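Local coordinates for protein ADP-ribosyltransferase (PDB 1OJQ) that transfers ADP-ribose from NAD(+) to a protein acceptor, probably a small GTPase of the Rho family as in other C3 exoenzymes, at residues L86-Y91 / G149-L154; D90-I95 / N124-R129; H104-T109 / A117-L122; G112-A117 / R201-T206; S143-A148 / G177-L182. All blocks are in the same frame, centred on the assembly; numbering follows the deposited sequence.

Contacts 1 to 4 lie together at one end of the ADP-ribosyltransferase fold. Contact 5 lies on the far side of contact 1, which it touches. Their first segments follow the chain in numerical order. Contacts 1 and 2 share Asp-90 and Tyr-91. Contacts 2, 3 and 4 all use helix 116-126, and the centres of contacts 3 and 4 are about 8 Å apart. Contacts 1 and 4 meet in the mixed sheet through neighbouring strands 152-158 and 203-209. Contact 5 reaches strand 180-183 of the other sheet, its centre about 26 Å from that of contact 3. Contacts 1, 2 and 5 include NAD(+)-site residues, though Asp-90 plays no part in the packing of contact 2. Contacts 3 and 4 are structural packing.

Contact 1 of 5, residues L86-Y91 / G149-L154; sequences LLNLDY and GRPIEL
The outer antiparallel strand pair of the central mixed sheet, 81-87 beside 152-158, sets Leu-87 against Ile-152 next to the NAD(+) site. These two form a hydrogen-bonded pair. Leu-87 N donates to Ile-152 O at 2.8 Å. Ile-152 N returns a bond to Leu-87 O at 3.1 Å. Leu-86 and Glu-153 make the next, non-hydrogen-bonded pair, with Leu-86 CD2 3.9 Å from Glu-153 CB. The carboxylate of Glu-153 turns to Ser-143 and Lys-202.

Leu-86, Asn-88 and Arg-150 all bind NAD(+) in this protein, so the strand end is also part of the nucleotide site. The Arg-150 chain, extended from CG to NE, runs beside Leu-86 and Leu-87. Its NH1 donates to Leu-86 O at 2.9 Å, with an angle of 154° at the hydrogen. The oxygen meets the guanidinium at its edge, close to its plane, and this bond should limit how far the group can turn. The Asn-88 amide approaches one face of the guanidinium, its plane turned 68° from it. Asn-88 ND2 and Arg-150 NH2 are 2.7 Å apart; both are donors, so this is not a hydrogen bond and the close approach is doubtful.

On the other side of the strands the contact is apolar. Leu-87 CD1 stands over the centre of the Tyr-91 ring and also reaches Ile-152 CG2 at 4.0 Å. Ile-152 CD1 comes obliquely to the ring, 4.1 Å from Tyr-91 CD2. Further along, Leu-89 CD2 packs on Pro-151 CB at 3.6 Å.

Contact 2 of 5, residues D90-I95 / N124-R129; sequences DYLSSI and NLMNSR
Ile-95 and Leu-125 bring the two backbones nearest, with 7.5 Å between their CA atoms. Segment 90-95 leaves a 3-10 turn and runs into loop. Ile-95 N is bonded to Leu-92 O, which keeps this part of the loop curled. Segment 124-129 begins with the last residues of helix 116-126. A type II beta turn from Met-126 to Arg-129 follows, closed by a bond from Arg-129 N to Met-126 O. The backbones stay apart and the side chains bridge between them.

Met-126 carries the contact. Its chain bends at the last torsion (chi3 62°), and the methyl CE turns in among the loop side chains. Ile-95 CD1 meets that methyl at 3.8 Å. The two side chains lie roughly perpendicular. The second branch of Ile-95 lies nearer the helix: its CG2 is 3.9 Å from Met-126 CG and 4.2 Å from Leu-125 CB. The isoleucine therefore touches the methionine at both ends of its chain.

Met-126 CE also comes obliquely to Tyr-91, 4.0 Å from its OH. That hydroxyl is hydrogen-bonded to Tyr-189 OH, so its polar end is satisfied beside the methyl. Leu-92 adds a looser touch, with CD2 4.3 Å from Met-126 SD. Tyr-131 lies against both Ile-95 and Met-126. Ile-205 of the central sheet also touches Met-126.

This is buried apolar packing within the ADP-ribosyltransferase fold: the C-terminal end of a helix meets the loop after strand 81-87, beside the central sheet, just before the chain enters strand 130-133.

Contact 3 of 5, residues H104-T109 / A117-L122; sequences HMLQQT and ALVSKL
Apolar packing joins Leu-106 and Met-105, in helix 100-106, to Leu-118 in helix 116-126. These two successive helices, joined by a loop, pack beside the central sheet of the ADP-ribosyltransferase fold. The CA atoms of Leu-106 and Leu-118 are 6.6 Å apart. Leu-118 CD1 makes the tightest approach, reaching the backbone at Leu-106 N (3.6 Å). The same methyl touches Met-105 CB at 3.8 Å. The Leu-106 and Leu-118 side chains run antiparallel alongside one another. Leu-106 CG stands anti to its own nitrogen (chi1 -172°), and with chi2 at 59° CD1 comes within 4.0 Å of Leu-118 CB. The other branch, CD2, points to Leu-122 CD1 at 4.3 Å. Val-119 is a more distant neighbour of Leu-106.

Polar links lie beside this packing. Lys-121 NZ forms a salt bridge with Asp-102 OD2, a second tie between the same two helices. Inside segment 117-122, Leu-122 N bonds to Leu-118 O, one helical turn apart, so both leucines lie on the same side of the helix.

Leu-92 and Tyr-114 also lie against Leu-106, and Val-194 of the central sheet touches Val-119 and Leu-122. The contact itself thus rests on van der Waals fit between aliphatic groups, while the charged tie runs alongside it.

Contact 4 of 5, residues G112-A117 / R201-T206; sequences GQYNEA and RKIIIT
Tyr-114 lies across Ile-203 where the loop before helix 116-126 meets the start of strand 203-209 in the central mixed sheet. The two side chains are nearly perpendicular. Ile-203 CD1 stands over the centre of the tyrosine ring, a CH-pi contact of 4.1 Å to the centroid and 11° off the ring normal. The ring edge is turned to the backbone: Arg-201 O lies near the ring plane, 3.5 Å from Tyr-114 CE1. Tyr-114 CG sits beside its own backbone N (chi1 -64°), and the ring reaches over to the strand and on to Pro-151 and Leu-106.

Gln-113 and Arg-201 make the second pair, nearer the surface. Gln-113 CG rests over the centre of the guanidinium, 3.8 Å from Arg-201 CZ. Their flat ends are tilted 29° from each other. The polar tips are bonded elsewhere, Gln-113 NE2 to Asn-199 O and Arg-201 NH2 to Asn-111 O. These bonds probably hold both groups in place for the contact.

Gly-112 has a positive phi, and its backbone lies close against the arginine chain, with Arg-201 CG 3.6 Å from Gly-112 O. Arg-201 CA makes a CA-H...O contact of 3.5 Å to the same oxygen, Gly-112 O. One water also lies between the segments. Its distance to Gly-112 O is too short to trust and that bond is doubtful, but it donates soundly to Arg-201 O at 3.1 Å.

Contact 5 of 5, residues S143-A148 / G177-L182; sequences SGAALA and GQQEVL
Ala-145 and Ala-146 set their methyl groups against the Gly-177 carbonyl. Ala-145 CB is 3.5 Å from Gly-177 O, and Ala-146 CB is 3.4 Å from it. The alanines are the middle residues of a type II beta turn from Gly-144 to Leu-147, closed by Leu-147 N bonding to Gly-144 O. Ala-146 has a positive phi, as the third residue of such a turn does. Gly-177 also has a positive phi, a conformation glycine adopts easily.

Gln-178 is the main side chain on the other segment. A chi1 of -63° sets CG beside the backbone N, and chi2 of 180° keeps the chain straight. This lays its methylene groups along the turn, with CG 4.0 Å from Ala-146 CB. Leu-147, with chi1 -69°, brings CD2 to the amide, 3.5 Å from Gln-178 NE2; the two side chains cross at a slant. A water accepts from Gln-178 NE2 at 2.9 Å and donates to Ala-146 O at 2.7 Å. Gln-178 CA makes a CA-H...O contact to Ala-145 O at 3.4 Å. Gln-179 leads the other way, its OE1 bonded to Thr-13.

Gln-178 and Glu-180 are the Q and E of the Q-x-E motif, at the end of the ADP-ribosylating turn-turn (ARTT) loop of C3 exoenzymes, with Gln-179 as x. Glu-180 binds NAD(+). Gln-140, another NAD(+) residue, touches Ala-145, Leu-147 and Gln-178. The loops thus join by methyl-carbonyl packing, a CA-H...O contact and one bridging water, with no direct N-H...O bond between the segments.

Contact 1 of 5, residues L86-Y91 / G149-L154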
# COMPACT_ATOMS: atom_id res chain seq x y z
N LEU A 86 -1.44 6.32 -1.96
CA LEU A 86 -1.97 7.69 -1.84
C LEU A 86 -3.21 7.60 -0.95
O LEU A 86 -4.07 6.74 -1.17
CB LEU A 86 -2.25 8.29 -3.20
CG LEU A 86 -1.07 8.68 -4.10
CD1 LEU A 86 -1.57 9.41 -5.34
CD2 LEU A 86 -0.07 9.57 -3.38
N LEU A 87 -3.31 8.45 0.07
CA LEU A 87 -4.35 8.28 1.07
C LEU A 87 -5.08 9.59 1.35
O LEU A 87 -4.48 10.65 1.25
CB LEU A 87 -3.74 7.79 2.39
CG LEU A 87 -3.01 6.45 2.30
CD1 LEU A 87 -2.03 6.26 3.44
CD2 LEU A 87 -4.04 5.31 2.25
N ASN A 88 -6.34 9.47 1.73
CA ASN A 88 -7.13 10.60 2.21
C ASN A 88 -6.79 10.91 3.66
O ASN A 88 -6.19 10.08 4.33
CB ASN A 88 -8.64 10.29 2.08
CG ASN A 88 -9.06 10.26 0.62
OD1 ASN A 88 -8.72 11.19 -0.10
ND2 ASN A 88 -9.76 9.24 0.15
N LEU A 89 -7.17 12.09 4.15
CA LEU A 89 -6.75 12.39 5.52
C LEU A 89 -7.36 11.48 6.57
O LEU A 89 -6.83 11.39 7.69
CB LEU A 89 -7.08 13.84 5.85
CG LEU A 89 -6.31 14.96 5.17
CD1 LEU A 89 -6.83 16.30 5.68
CD2 LEU A 89 -4.81 14.86 5.38
N ASP A 90 -8.46 10.78 6.28
CA ASP A 90 -9.10 9.96 7.31
C ASP A 90 -8.23 8.77 7.68
O ASP A 90 -8.45 8.09 8.67
CB ASP A 90 -10.48 9.46 6.90
CG ASP A 90 -10.48 8.69 5.60
OD1 ASP A 90 -9.46 8.07 5.26
OD2 ASP A 90 -11.52 8.71 4.90
N TYR A 91 -7.19 8.51 6.88
CA TYR A 91 -6.15 7.57 7.30
C TYR A 91 -5.61 7.97 8.68
O TYR A 91 -5.18 7.07 9.42
CB TYR A 91 -5.03 7.54 6.27
CG TYR A 91 -3.74 6.88 6.69
CD1 TYR A 91 -3.62 5.50 6.67
CD2 TYR A 91 -2.66 7.65 7.10
CE1 TYR A 91 -2.42 4.94 7.07
CE2 TYR A 91 -1.46 7.10 7.50
CZ TYR A 91 -1.37 5.73 7.48
OH TYR A 91 -0.19 5.12 7.86
N GLY A 149 -4.51 13.18 -7.36
CA GLY A 149 -3.76 13.53 -6.17
C GLY A 149 -4.52 13.38 -4.86
O GLY A 149 -5.73 13.57 -4.78
N ARG A 150 -3.78 13.02 -3.81
CA ARG A 150 -4.36 12.89 -2.47
C ARG A 150 -3.43 13.54 -1.45
O ARG A 150 -2.25 13.76 -1.72
CB ARG A 150 -4.63 11.43 -2.12
CG ARG A 150 -5.99 10.95 -2.63
CD ARG A 150 -6.08 9.44 -2.52
NE ARG A 150 -7.43 8.94 -2.31
CZ ARG A 150 -7.78 7.75 -1.85
NH1 ARG A 150 -6.90 6.81 -1.52
NH2 ARG A 150 -9.07 7.44 -1.72
N PRO A 151 -3.94 13.88 -0.29
CA PRO A 151 -3.14 14.64 0.69
C PRO A 151 -1.92 13.90 1.24
O PRO A 151 -0.92 14.52 1.57
CB PRO A 151 -4.11 14.85 1.86
CG PRO A 151 -5.46 14.74 1.25
CD PRO A 151 -5.31 13.65 0.21
N ILE A 152 -2.01 12.58 1.35
CA ILE A 152 -0.95 11.80 2.00
C ILE A 152 -0.35 10.80 1.02
O ILE A 152 -1.05 10.13 0.27
CB ILE A 152 -1.52 11.07 3.22
CG1 ILE A 152 -1.92 12.06 4.34
CG2 ILE A 152 -0.61 10.00 3.78
CD1 ILE A 152 -2.70 11.35 5.43
N GLU A 153 0.97 10.72 1.05
CA GLU A 153 1.68 9.65 0.33
C GLU A 153 2.42 8.78 1.34
O GLU A 153 3.34 9.26 2.02
CB GLU A 153 2.67 10.26 -0.65
CG GLU A 153 3.49 9.23 -1.43
CD GLU A 153 4.61 9.93 -2.20
OE1 GLU A 153 5.71 10.03 -1.63
OE2 GLU A 153 4.37 10.38 -3.34
N LEU A 154 2.00 7.53 1.44
CA LEU A 154 2.69 6.52 2.24
C LEU A 154 3.77 5.91 1.33
O LEU A 154 3.43 5.27 0.33
CB LEU A 154 1.70 5.49 2.76
CG LEU A 154 2.23 4.37 3.64
CD1 LEU A 154 2.96 4.87 4.88
CD2 LEU A 154 1.07 3.45 4.05

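Contact 2 of 5, residues D90-I95 / N124-R129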
# COMPACT_ATOMS: atom_id res chain seq x y z
N ASP A 90 -8.46 10.78 6.28
CA ASP A 90 -9.10 9.96 7.31
C ASP A 90 -8.23 8.77 7.68
O ASP A 90 -8.45 8.09 8.67
CB ASP A 90 -10.48 9.46 6.90
CG ASP A 90 -10.48 8.69 5.60
OD1 ASP A 90 -9.46 8.07 5.26
OD2 ASP A 90 -11.52 8.71 4.90
N TYR A 91 -7.19 8.51 6.88
CA TYR A 91 -6.15 7.57 7.30
C TYR A 91 -5.61 7.97 8.68
O TYR A 91 -5.18 7.07 9.42
CB TYR A 91 -5.03 7.54 6.27
CG TYR A 91 -3.74 6.88 6.69
CD1 TYR A 91 -3.62 5.50 6.67
CD2 TYR A 91 -2.66 7.65 7.10
CE1 TYR A 91 -2.42 4.94 7.07
CE2 TYR A 91 -1.46 7.10 7.50
CZ TYR A 91 -1.37 5.73 7.48
OH TYR A 91 -0.19 5.12 7.86
N LEU A 92 -5.61 9.26 9.02
CA LEU A 92 -5.02 9.71 10.29
C LEU A 92 -5.98 9.65 11.45
O LEU A 92 -5.68 10.04 12.59
CB LEU A 92 -4.51 11.14 10.15
CG LEU A 92 -3.48 11.36 9.03
CD1 LEU A 92 -3.20 12.85 8.88
CD2 LEU A 92 -2.21 10.55 9.27
N SER A 93 -7.19 9.15 11.22
CA SER A 93 -8.22 9.29 12.26
C SER A 93 -7.98 8.29 13.38
O SER A 93 -8.59 8.34 14.44
CB SER A 93 -9.62 9.15 11.65
OG SER A 93 -9.94 7.77 11.53
N SER A 94 -7.06 7.35 13.16
CA SER A 94 -6.80 6.46 14.30
C SER A 94 -5.38 6.59 14.84
O SER A 94 -4.87 5.71 15.52
CB SER A 94 -7.06 5.00 13.89
N ILE A 95 -4.70 7.69 14.55
CA ILE A 95 -3.36 7.90 15.10
C ILE A 95 -3.43 8.41 16.53
O ILE A 95 -3.91 9.52 16.76
CB ILE A 95 -2.58 8.94 14.27
CG1 ILE A 95 -2.42 8.60 12.79
CG2 ILE A 95 -1.24 9.17 14.95
CD1 ILE A 95 -1.80 7.25 12.52
N ASN A 124 6.04 13.42 15.25
CA ASN A 124 6.31 13.08 16.65
C ASN A 124 5.43 11.92 17.10
O ASN A 124 5.90 11.09 17.89
CB ASN A 124 6.11 14.30 17.55
CG ASN A 124 6.12 13.87 19.01
OD1 ASN A 124 5.08 13.56 19.59
ND2 ASN A 124 7.33 13.84 19.57
N LEU A 125 4.21 11.81 16.62
CA LEU A 125 3.27 10.76 16.99
C LEU A 125 3.38 9.48 16.15
O LEU A 125 2.90 8.42 16.58
CB LEU A 125 1.82 11.27 16.88
CG LEU A 125 1.51 12.44 17.82
CD1 LEU A 125 0.09 12.94 17.56
CD2 LEU A 125 1.73 12.02 19.27
N MET A 126 4.00 9.55 14.96
CA MET A 126 4.07 8.30 14.19
C MET A 126 5.48 7.73 14.07
O MET A 126 5.62 6.53 13.79
CB MET A 126 3.46 8.53 12.80
CG MET A 126 2.05 9.08 12.84
SD MET A 126 1.42 9.23 11.13
CE MET A 126 1.47 7.49 10.66
N ASN A 127 6.52 8.53 14.26
CA ASN A 127 7.86 7.97 14.04
C ASN A 127 8.16 6.84 15.02
O ASN A 127 7.70 6.82 16.16
CB ASN A 127 8.94 9.05 14.13
CG ASN A 127 9.37 9.26 15.57
OD1 ASN A 127 10.25 8.54 16.06
ND2 ASN A 127 8.74 10.25 16.20
N SER A 128 8.93 5.89 14.50
CA SER A 128 9.32 4.72 15.24
C SER A 128 8.13 3.85 15.66
O SER A 128 8.31 3.05 16.59
CB SER A 128 10.14 5.13 16.48
OG SER A 128 11.25 5.94 16.14
N ARG A 129 6.96 3.96 15.06
CA ARG A 129 5.83 3.10 15.37
C ARG A 129 5.58 2.13 14.21
O ARG A 129 5.73 2.48 13.04
CB ARG A 129 4.53 3.85 15.63
CG ARG A 129 4.67 4.93 16.68
CD ARG A 129 3.34 5.44 17.24
NE ARG A 129 3.61 5.86 18.63
CZ ARG A 129 2.95 5.36 19.67
NH1 ARG A 129 2.01 4.46 19.45
NH2 ARG A 129 3.22 5.76 20.90

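Contact 3 of 5, residues H104-T109 / A117-L122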
# COMPACT_ATOMS: atom_id res chain seq x y z
N HIS A 104 -9.07 18.42 11.96
CA HIS A 104 -9.89 19.51 11.42
C HIS A 104 -9.01 20.68 10.99
O HIS A 104 -9.19 21.24 9.91
CB HIS A 104 -10.91 19.97 12.46
CG HIS A 104 -11.64 21.22 12.05
ND1 HIS A 104 -12.56 21.23 11.02
CD2 HIS A 104 -11.59 22.47 12.55
CE1 HIS A 104 -13.04 22.47 10.90
NE2 HIS A 104 -12.47 23.25 11.82
N MET A 105 -8.06 21.03 11.86
CA MET A 105 -7.15 22.14 11.53
C MET A 105 -6.21 21.76 10.39
O MET A 105 -5.86 22.62 9.57
CB MET A 105 -6.35 22.57 12.75
CG MET A 105 -7.24 23.13 13.86
SD MET A 105 -6.27 23.72 15.26
CE MET A 105 -5.68 22.19 15.98
N LEU A 106 -5.79 20.49 10.34
CA LEU A 106 -4.91 20.06 9.26
C LEU A 106 -5.53 20.31 7.89
O LEU A 106 -4.85 20.75 6.95
CB LEU A 106 -4.56 18.57 9.41
CG LEU A 106 -3.48 18.05 8.44
CD1 LEU A 106 -2.17 18.80 8.62
CD2 LEU A 106 -3.25 16.55 8.61
N GLN A 107 -6.83 20.02 7.77
CA GLN A 107 -7.45 20.09 6.44
C GLN A 107 -7.85 21.52 6.11
O GLN A 107 -8.30 21.74 4.99
CB GLN A 107 -8.65 19.15 6.32
CG GLN A 107 -9.80 19.34 7.25
CD GLN A 107 -10.85 20.36 6.86
OE1 GLN A 107 -11.24 21.19 7.69
NE2 GLN A 107 -11.32 20.34 5.62
N GLN A 108 -7.67 22.40 7.09
CA GLN A 108 -7.80 23.83 6.87
C GLN A 108 -6.44 24.31 6.36
O GLN A 108 -5.63 24.88 7.08
CB GLN A 108 -8.23 24.59 8.13
CG GLN A 108 -9.67 24.25 8.49
CD GLN A 108 -10.25 25.11 9.60
OE1 GLN A 108 -9.64 25.36 10.64
NE2 GLN A 108 -11.47 25.58 9.36
N THR A 109 -6.19 24.01 5.08
CA THR A 109 -4.91 24.39 4.50
C THR A 109 -4.82 25.89 4.19
O THR A 109 -5.82 26.60 4.10
CB THR A 109 -4.64 23.64 3.18
OG1 THR A 109 -5.63 24.08 2.23
CG2 THR A 109 -4.79 22.14 3.34
N ALA A 117 3.49 22.91 11.76
CA ALA A 117 3.51 22.44 13.15
C ALA A 117 2.68 21.17 13.33
O ALA A 117 3.03 20.25 14.06
CB ALA A 117 3.04 23.55 14.08
N LEU A 118 1.54 21.10 12.64
CA LEU A 118 0.72 19.90 12.75
C LEU A 118 1.42 18.71 12.10
O LEU A 118 1.31 17.60 12.60
CB LEU A 118 -0.66 20.13 12.13
CG LEU A 118 -1.62 20.99 12.96
CD1 LEU A 118 -2.80 21.42 12.09
CD2 LEU A 118 -2.10 20.26 14.20
N VAL A 119 2.15 18.95 11.00
CA VAL A 119 2.87 17.82 10.38
C VAL A 119 4.01 17.40 11.30
O VAL A 119 4.33 16.22 11.41
CB VAL A 119 3.40 18.16 8.98
CG1 VAL A 119 4.18 17.00 8.36
CG2 VAL A 119 2.25 18.57 8.08
N SER A 120 4.59 18.39 11.97
CA SER A 120 5.61 18.07 12.97
C SER A 120 5.02 17.23 14.09
O SER A 120 5.63 16.27 14.59
CB SER A 120 6.22 19.35 13.53
OG SER A 120 7.18 19.82 12.58
N LYS A 121 3.79 17.56 14.50
CA LYS A 121 3.12 16.74 15.51
C LYS A 121 2.95 15.30 15.03
O LYS A 121 3.17 14.31 15.74
CB LYS A 121 1.75 17.35 15.85
CG LYS A 121 1.03 16.63 16.97
CD LYS A 121 -0.17 17.41 17.51
CE LYS A 121 -0.70 16.75 18.78
NZ LYS A 121 -1.92 17.41 19.30
N LEU A 122 2.53 15.17 13.77
CA LEU A 122 2.32 13.84 13.18
C LEU A 122 3.61 13.03 13.24
O LEU A 122 3.63 11.85 13.61
CB LEU A 122 1.83 13.94 11.74
CG LEU A 122 0.33 14.05 11.47
CD1 LEU A 122 0.10 14.24 9.98
CD2 LEU A 122 -0.45 12.83 11.97

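Contact 4 of 5, residues G112-A117 / R201-T206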
# COMPACT_ATOMS: atom_id res chain seq x y z
N GLY A 112 -3.94 25.23 0.07
CA GLY A 112 -3.54 23.88 -0.29
C GLY A 112 -2.33 23.43 0.50
O GLY A 112 -2.08 22.21 0.52
N GLN A 113 -1.62 24.37 1.12
CA GLN A 113 -0.43 24.04 1.91
C GLN A 113 -0.74 23.67 3.35
O GLN A 113 -1.48 24.40 4.03
CB GLN A 113 0.49 25.27 1.85
CG GLN A 113 1.21 25.35 0.49
CD GLN A 113 2.25 26.46 0.53
OE1 GLN A 113 2.06 27.42 1.28
NE2 GLN A 113 3.30 26.31 -0.26
N TYR A 114 -0.20 22.55 3.83
CA TYR A 114 -0.44 22.08 5.19
C TYR A 114 0.44 22.79 6.22
O TYR A 114 1.58 23.15 5.95
CB TYR A 114 -0.22 20.55 5.32
CG TYR A 114 -1.26 19.83 4.47
CD1 TYR A 114 -0.97 19.30 3.23
CD2 TYR A 114 -2.56 19.73 4.97
CE1 TYR A 114 -1.96 18.66 2.50
CE2 TYR A 114 -3.55 19.10 4.23
CZ TYR A 114 -3.24 18.57 2.99
OH TYR A 114 -4.23 17.94 2.26
N ASN A 115 -0.15 22.96 7.39
CA ASN A 115 0.41 23.50 8.60
C ASN A 115 1.66 22.73 9.04
O ASN A 115 1.55 21.55 9.40
CB ASN A 115 -0.67 23.45 9.69
CG ASN A 115 -0.27 24.22 10.93
OD1 ASN A 115 -0.76 25.31 11.22
ND2 ASN A 115 0.65 23.66 11.70
N GLU A 116 2.82 23.36 9.01
CA GLU A 116 4.05 22.65 9.39
C GLU A 116 4.07 22.15 10.82
O GLU A 116 4.62 21.09 11.14
CB GLU A 116 5.27 23.56 9.16
N ALA A 117 3.49 22.91 11.76
CA ALA A 117 3.51 22.44 13.15
C ALA A 117 2.68 21.17 13.33
O ALA A 117 3.03 20.25 14.06
CB ALA A 117 3.04 23.55 14.08
N ARG A 201 2.12 20.71 -0.11
CA ARG A 201 0.75 20.34 -0.44
C ARG A 201 0.55 18.84 -0.38
O ARG A 201 -0.53 18.32 -0.67
CB ARG A 201 0.40 20.87 -1.84
CG ARG A 201 0.47 22.38 -1.97
CD ARG A 201 -0.36 22.86 -3.17
NE ARG A 201 -0.67 24.28 -2.99
CZ ARG A 201 0.23 25.23 -3.22
NH1 ARG A 201 1.45 24.91 -3.63
NH2 ARG A 201 -0.11 26.51 -3.04
N LYS A 202 1.61 18.15 0.04
CA LYS A 202 1.48 16.71 0.21
C LYS A 202 2.17 16.31 1.51
O LYS A 202 3.23 16.84 1.85
CB LYS A 202 2.09 15.98 -0.99
CG LYS A 202 1.71 14.52 -1.11
CD LYS A 202 2.06 13.99 -2.49
CE LYS A 202 3.52 13.59 -2.58
NZ LYS A 202 3.91 13.15 -3.96
N ILE A 203 1.58 15.38 2.26
CA ILE A 203 2.23 14.88 3.46
C ILE A 203 2.86 13.52 3.16
O ILE A 203 2.16 12.57 2.79
CB ILE A 203 1.24 14.80 4.63
CG1 ILE A 203 0.59 16.15 4.92
CG2 ILE A 203 1.89 14.23 5.89
CD1 ILE A 203 -0.67 16.05 5.78
N ILE A 204 4.18 13.39 3.33
CA ILE A 204 4.83 12.12 3.01
C ILE A 204 5.23 11.37 4.27
O ILE A 204 6.01 11.85 5.12
CB ILE A 204 6.03 12.36 2.09
CG1 ILE A 204 5.67 13.13 0.80
CG2 ILE A 204 6.74 11.05 1.75
CD1 ILE A 204 6.80 13.19 -0.21
N ILE A 205 4.68 10.17 4.44
CA ILE A 205 5.01 9.28 5.54
C ILE A 205 5.95 8.20 4.98
O ILE A 205 5.51 7.41 4.14
CB ILE A 205 3.77 8.61 6.16
CG1 ILE A 205 2.71 9.63 6.61
CG2 ILE A 205 4.18 7.67 7.30
CD1 ILE A 205 1.35 9.07 6.93
N THR A 206 7.21 8.21 5.39
CA THR A 206 8.19 7.25 4.88
C THR A 206 8.33 6.11 5.88
O THR A 206 8.45 6.38 7.07
CB THR A 206 9.56 7.88 4.64
OG1 THR A 206 9.42 8.96 3.69
CG2 THR A 206 10.52 6.84 4.08
O HOH W 1 -3.01 20.25 -0.74

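Contact 5 of 5, residues S143-A148 / G177-L182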
# COMPACT_ATOMS: atom_id res chain seq x y z
N SER A 143 4.23 6.76 -7.93
CA SER A 143 3.26 7.44 -7.08
C SER A 143 2.26 8.21 -7.94
O SER A 143 2.71 8.99 -8.79
CB SER A 143 3.97 8.40 -6.12
OG SER A 143 2.99 9.06 -5.32
N GLY A 144 0.97 8.01 -7.75
CA GLY A 144 -0.08 8.72 -8.46
C GLY A 144 -0.37 8.26 -9.87
O GLY A 144 -1.12 8.87 -10.65
N ALA A 145 0.21 7.14 -10.27
CA ALA A 145 -0.05 6.63 -11.61
C ALA A 145 -1.53 6.33 -11.79
O ALA A 145 -2.09 5.52 -11.05
CB ALA A 145 0.78 5.37 -11.87
N ALA A 146 -2.14 6.98 -12.78
CA ALA A 146 -3.54 6.73 -13.11
C ALA A 146 -4.47 7.13 -11.97
O ALA A 146 -5.65 6.75 -12.03
CB ALA A 146 -3.72 5.27 -13.48
N LEU A 147 -3.98 7.87 -10.99
CA LEU A 147 -4.79 8.28 -9.86
C LEU A 147 -4.73 9.79 -9.61
O LEU A 147 -3.71 10.45 -9.79
CB LEU A 147 -4.39 7.52 -8.59
CG LEU A 147 -4.72 6.02 -8.61
CD1 LEU A 147 -4.03 5.31 -7.46
CD2 LEU A 147 -6.22 5.81 -8.57
N ALA A 148 -5.87 10.33 -9.15
CA ALA A 148 -5.88 11.73 -8.75
C ALA A 148 -5.03 11.97 -7.52
O ALA A 148 -4.89 11.06 -6.70
CB ALA A 148 -7.30 12.18 -8.43
N GLY A 177 -2.88 0.55 -15.32
CA GLY A 177 -2.16 1.80 -15.40
C GLY A 177 -1.75 2.35 -14.05
O GLY A 177 -1.00 3.32 -14.02
N GLN A 178 -2.20 1.72 -12.97
CA GLN A 178 -1.83 2.17 -11.63
C GLN A 178 -0.47 1.64 -11.18
O GLN A 178 -0.05 2.01 -10.08
CB GLN A 178 -2.89 1.73 -10.60
CG GLN A 178 -4.26 2.34 -10.83
CD GLN A 178 -5.23 1.85 -9.77
OE1 GLN A 178 -4.91 0.86 -9.09
NE2 GLN A 178 -6.37 2.51 -9.63
N GLN A 179 0.18 0.81 -12.00
CA GLN A 179 1.47 0.23 -11.59
C GLN A 179 1.33 -0.47 -10.24
O GLN A 179 2.21 -0.36 -9.39
CB GLN A 179 2.53 1.34 -11.54
CG GLN A 179 2.86 1.87 -12.93
CD GLN A 179 3.57 0.86 -13.82
OE1 GLN A 179 3.60 1.08 -15.05
NE2 GLN A 179 4.16 -0.19 -13.31
N GLU A 180 0.23 -1.19 -10.04
CA GLU A 180 -0.08 -1.72 -8.73
C GLU A 180 0.80 -2.89 -8.32
O GLU A 180 1.06 -3.83 -9.05
CB GLU A 180 -1.57 -2.14 -8.64
CG GLU A 180 -1.90 -2.61 -7.20
CD GLU A 180 -3.38 -2.74 -6.93
OE1 GLU A 180 -4.21 -2.36 -7.78
OE2 GLU A 180 -3.73 -3.24 -5.82
N VAL A 181 1.25 -2.82 -7.06
CA VAL A 181 1.91 -3.93 -6.39
C VAL A 181 1.01 -4.36 -5.23
O VAL A 181 0.64 -3.48 -4.43
CB VAL A 181 3.31 -3.54 -5.88
CG1 VAL A 181 3.90 -4.58 -4.95
CG2 VAL A 181 4.19 -3.29 -7.11
N LEU A 182 0.64 -5.62 -5.14
CA LEU A 182 -0.22 -6.11 -4.06
C LEU A 182 0.63 -6.77 -2.99
O LEU A 182 1.38 -7.69 -3.33
CB LEU A 182 -1.25 -7.06 -4.68
CG LEU A 182 -2.43 -7.45 -3.80
CD1 LEU A 182 -3.22 -6.21 -3.40
CD2 LEU A 182 -3.28 -8.48 -4.52
O HOH W 2 -6.99 4.41 -11.68